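Local structure of fiber (Murine adenovirus 2, 5NBH) at residues T115-E126 with K221-S232. The protein is the trimeric attachment fibre of the virus, whose distal domain, the part described here, binds N-acetylglucosamine and probably helps the virion attach to host cells. Residues are numbered along the deposited sequence; the frame is centred on the assembly and turned at random.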
# COMPACT_ATOMS: atom_id res chain seq x y z
N THR A 115 8.49 -4.89 6.34
CA THR A 115 9.80 -4.30 6.00
C THR A 115 9.79 -3.67 4.61
O THR A 115 10.83 -3.28 4.11
CB THR A 115 10.89 -5.39 6.04
OG1 THR A 115 10.54 -6.46 5.18
CG2 THR A 115 11.05 -5.93 7.45
N THR A 116 8.62 -3.56 4.01
CA THR A 116 8.46 -3.00 2.68
C THR A 116 8.25 -1.51 2.69
O THR A 116 7.56 -0.97 3.58
CB THR A 116 7.25 -3.68 2.01
OG1 THR A 116 7.51 -5.08 1.97
CG2 THR A 116 7.06 -3.23 0.65
N VAL A 117 8.82 -0.81 1.71
CA VAL A 117 8.56 0.61 1.55
C VAL A 117 7.92 0.86 0.18
O VAL A 117 8.49 0.47 -0.84
CB VAL A 117 9.86 1.46 1.71
CG1 VAL A 117 9.52 2.92 1.56
CG2 VAL A 117 10.53 1.14 3.06
N LEU A 118 6.75 1.49 0.18
CA LEU A 118 6.09 1.96 -1.04
C LEU A 118 6.44 3.42 -1.23
O LEU A 118 6.06 4.26 -0.41
CB LEU A 118 4.56 1.76 -0.94
CG LEU A 118 3.67 2.29 -2.07
CD1 LEU A 118 4.05 1.73 -3.40
CD2 LEU A 118 2.20 1.99 -1.76
N PHE A 119 7.19 3.74 -2.28
CA PHE A 119 7.61 5.10 -2.57
C PHE A 119 6.69 5.68 -3.63
O PHE A 119 6.46 5.02 -4.63
CB PHE A 119 9.07 5.08 -3.08
CG PHE A 119 9.60 6.42 -3.49
CD1 PHE A 119 9.38 6.92 -4.78
CD2 PHE A 119 10.27 7.21 -2.58
CE1 PHE A 119 9.83 8.17 -5.15
CE2 PHE A 119 10.74 8.45 -2.96
CZ PHE A 119 10.52 8.93 -4.24
N ASN A 120 6.13 6.85 -3.37
CA ASN A 120 5.28 7.54 -4.32
C ASN A 120 5.75 8.96 -4.45
O ASN A 120 6.02 9.61 -3.46
CB ASN A 120 3.83 7.58 -3.84
CG ASN A 120 2.90 8.17 -4.88
OD1 ASN A 120 2.67 7.55 -5.92
ND2 ASN A 120 2.35 9.35 -4.58
N ILE A 121 5.83 9.44 -5.68
CA ILE A 121 6.19 10.82 -5.94
C ILE A 121 5.28 11.41 -7.01
O ILE A 121 4.90 10.74 -7.97
CB ILE A 121 7.69 10.96 -6.34
CG1 ILE A 121 8.10 12.43 -6.34
CG2 ILE A 121 7.99 10.26 -7.65
CD1 ILE A 121 9.62 12.61 -6.38
N ASP A 122 4.94 12.67 -6.82
CA ASP A 122 4.15 13.44 -7.77
C ASP A 122 5.01 14.62 -8.15
O ASP A 122 5.26 15.46 -7.30
CB ASP A 122 2.89 13.90 -7.06
CG ASP A 122 1.83 14.28 -8.01
OD1 ASP A 122 0.91 13.47 -8.20
OD2 ASP A 122 1.95 15.35 -8.61
N VAL A 123 5.50 14.67 -9.38
CA VAL A 123 6.51 15.66 -9.79
C VAL A 123 5.81 16.63 -10.71
O VAL A 123 5.16 16.22 -11.65
CB VAL A 123 7.69 15.01 -10.56
CG1 VAL A 123 8.69 16.05 -11.07
CG2 VAL A 123 8.41 13.99 -9.69
N THR A 124 5.92 17.92 -10.44
CA THR A 124 5.39 18.93 -11.35
C THR A 124 6.55 19.83 -11.77
O THR A 124 6.95 20.76 -11.06
CB THR A 124 4.27 19.76 -10.72
OG1 THR A 124 3.22 18.89 -10.28
CG2 THR A 124 3.69 20.73 -11.72
N GLY A 125 7.12 19.49 -12.92
CA GLY A 125 8.18 20.30 -13.56
C GLY A 125 7.66 21.61 -14.11
O GLY A 125 6.48 21.75 -14.48
N GLU A 126 8.56 22.60 -14.18
CA GLU A 126 8.18 23.94 -14.60
C GLU A 126 8.49 24.18 -16.05
O GLU A 126 7.86 25.02 -16.66
CB GLU A 126 8.96 24.98 -13.82
CG GLU A 126 8.65 25.07 -12.35
CD GLU A 126 9.41 26.21 -11.69
OE1 GLU A 126 10.49 26.65 -12.17
OE2 GLU A 126 8.89 26.69 -10.67
N LYS A 221 6.79 19.34 -20.34
CA LYS A 221 7.19 19.51 -18.95
C LYS A 221 7.15 18.14 -18.28
O LYS A 221 6.24 17.39 -18.51
CB LYS A 221 6.23 20.43 -18.23
CG LYS A 221 6.17 21.84 -18.79
CD LYS A 221 5.33 22.73 -17.91
CE LYS A 221 5.31 24.17 -18.37
NZ LYS A 221 4.34 24.39 -19.45
N PRO A 222 8.12 17.86 -17.40
CA PRO A 222 8.07 16.60 -16.64
C PRO A 222 7.06 16.73 -15.50
O PRO A 222 7.34 17.29 -14.46
CB PRO A 222 9.52 16.40 -16.19
CG PRO A 222 10.11 17.78 -16.17
CD PRO A 222 9.37 18.60 -17.20
N ILE A 223 5.84 16.27 -15.77
CA ILE A 223 4.74 16.35 -14.84
C ILE A 223 4.12 14.96 -14.82
O ILE A 223 3.47 14.58 -15.78
CB ILE A 223 3.69 17.38 -15.27
CG1 ILE A 223 4.32 18.76 -15.34
CG2 ILE A 223 2.51 17.36 -14.31
CD1 ILE A 223 3.36 19.87 -15.74
N PHE A 224 4.37 14.21 -13.75
CA PHE A 224 4.02 12.80 -13.66
C PHE A 224 3.95 12.32 -12.22
O PHE A 224 4.49 12.98 -11.36
CB PHE A 224 5.04 11.95 -14.42
CG PHE A 224 6.43 12.04 -13.88
CD1 PHE A 224 7.30 13.03 -14.33
CD2 PHE A 224 6.90 11.13 -12.96
CE1 PHE A 224 8.61 13.11 -13.86
CE2 PHE A 224 8.19 11.21 -12.48
CZ PHE A 224 9.05 12.20 -12.92
N GLN A 225 3.29 11.16 -11.99
CA GLN A 225 3.30 10.44 -10.71
C GLN A 225 3.91 9.06 -10.98
O GLN A 225 3.70 8.47 -12.05
CB GLN A 225 1.87 10.26 -10.07
CG GLN A 225 1.85 9.54 -8.69
CD GLN A 225 0.47 9.40 -7.98
OE1 GLN A 225 -0.09 8.29 -7.93
NE2 GLN A 225 0.00 10.45 -7.33
N MET A 226 4.71 8.58 -10.05
CA MET A 226 5.15 7.19 -10.11
C MET A 226 5.46 6.62 -8.75
O MET A 226 5.69 7.34 -7.81
CB MET A 226 6.31 6.94 -11.07
CG MET A 226 7.63 7.63 -10.83
SD MET A 226 8.87 6.43 -11.39
CE MET A 226 8.54 5.29 -10.06
N SER A 227 5.38 5.31 -8.67
CA SER A 227 5.58 4.62 -7.41
C SER A 227 6.35 3.38 -7.70
O SER A 227 6.28 2.85 -8.81
CB SER A 227 4.24 4.36 -6.69
OG SER A 227 3.55 3.30 -7.27
N PHE A 228 7.08 2.92 -6.71
CA PHE A 228 7.75 1.63 -6.75
C PHE A 228 7.92 1.12 -5.33
O PHE A 228 7.79 1.90 -4.39
CB PHE A 228 9.11 1.72 -7.49
CG PHE A 228 10.13 2.60 -6.81
CD1 PHE A 228 10.21 3.95 -7.09
CD2 PHE A 228 11.04 2.06 -5.91
CE1 PHE A 228 11.16 4.76 -6.49
CE2 PHE A 228 11.98 2.88 -5.29
CZ PHE A 228 12.02 4.22 -5.56
N MET A 229 8.24 -0.16 -5.17
CA MET A 229 8.49 -0.73 -3.86
C MET A 229 9.95 -1.18 -3.69
O MET A 229 10.58 -1.62 -4.63
CB MET A 229 7.54 -1.89 -3.63
CG MET A 229 6.11 -1.38 -3.47
SD MET A 229 4.78 -2.56 -3.19
CE MET A 229 5.64 -3.87 -2.41
N TYR A 230 10.43 -1.07 -2.47
CA TYR A 230 11.69 -1.62 -2.07
C TYR A 230 11.61 -2.16 -0.65
O TYR A 230 10.55 -2.12 -0.00
CB TYR A 230 12.80 -0.56 -2.30
CG TYR A 230 12.82 0.65 -1.39
CD1 TYR A 230 12.13 1.82 -1.73
CD2 TYR A 230 13.55 0.63 -0.20
CE1 TYR A 230 12.19 2.95 -0.91
CE2 TYR A 230 13.61 1.74 0.62
CZ TYR A 230 12.92 2.89 0.27
OH TYR A 230 12.97 4.02 1.05
N GLU A 231 12.73 -2.69 -0.16
CA GLU A 231 12.81 -3.27 1.16
C GLU A 231 13.71 -2.45 2.07
O GLU A 231 14.78 -1.95 1.62
CB GLU A 231 13.33 -4.70 1.03
CG GLU A 231 13.06 -5.54 2.25
CD GLU A 231 13.02 -7.01 1.94
OE1 GLU A 231 13.48 -7.42 0.84
OE2 GLU A 231 12.53 -7.74 2.83
N SER A 232 13.31 -2.31 3.33
CA SER A 232 14.18 -1.73 4.34
C SER A 232 14.82 -2.83 5.18
O SER A 232 14.17 -3.82 5.53
CB SER A 232 13.48 -0.71 5.21
OG SER A 232 14.31 -0.24 6.28
O HOH W 1 1.06 6.17 -7.58
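V117, F119 and V123 each lay a CB over one face of an aromatic ring on the neighbouring strand: V117 on Y230, F119 on F228 and V123 on F224. The strands, 116-125 and 223-231, pair antiparallel in the ABCJ sheet of the fibre head's ABCJ-GHID beta-sandwich, the latter at the sheet's end within the chain. Each ring contact is a CH-pi contact within a hydrogen-bonded pair, V117 CB lying 3.8 Å from the Y230 ring centroid. F119 CB also meets the edge of the Y230 ring. All three rings take chi1 near +60° (64° in F228), which swings CG between backbone N and carbonyl carbon and tips the ring across its cross-strand partner; a beta-branched valine presents a compact CH there. F119 and F228 meet obliquely, planes at 31°, with CD1 of F119 3.3 Å from CE1 of F228. Y200 stacks on F228, and strands 179-188, 191-205 and 208-217 pack against this apolar face, where large hydrocarbon groups suit the core.

The face of L118, N120 and Q225 instead looks toward other subunits. Q225, extended, gives NE2 to M229 O of the third subunit and, at 3.3 Å, to the anti lone pair of D122 OD1. M229 N in turn donates to OE1 of Q225 of the second subunit; an amide suits this place because it both donates and accepts. N120 ND2 is held by Q109 of its own chain. A water donates to N120 OD1 at 2.7 Å. N120 OD1 and Q225 OE1, both acceptors, stand 3.5 Å apart and cannot bond each other directly.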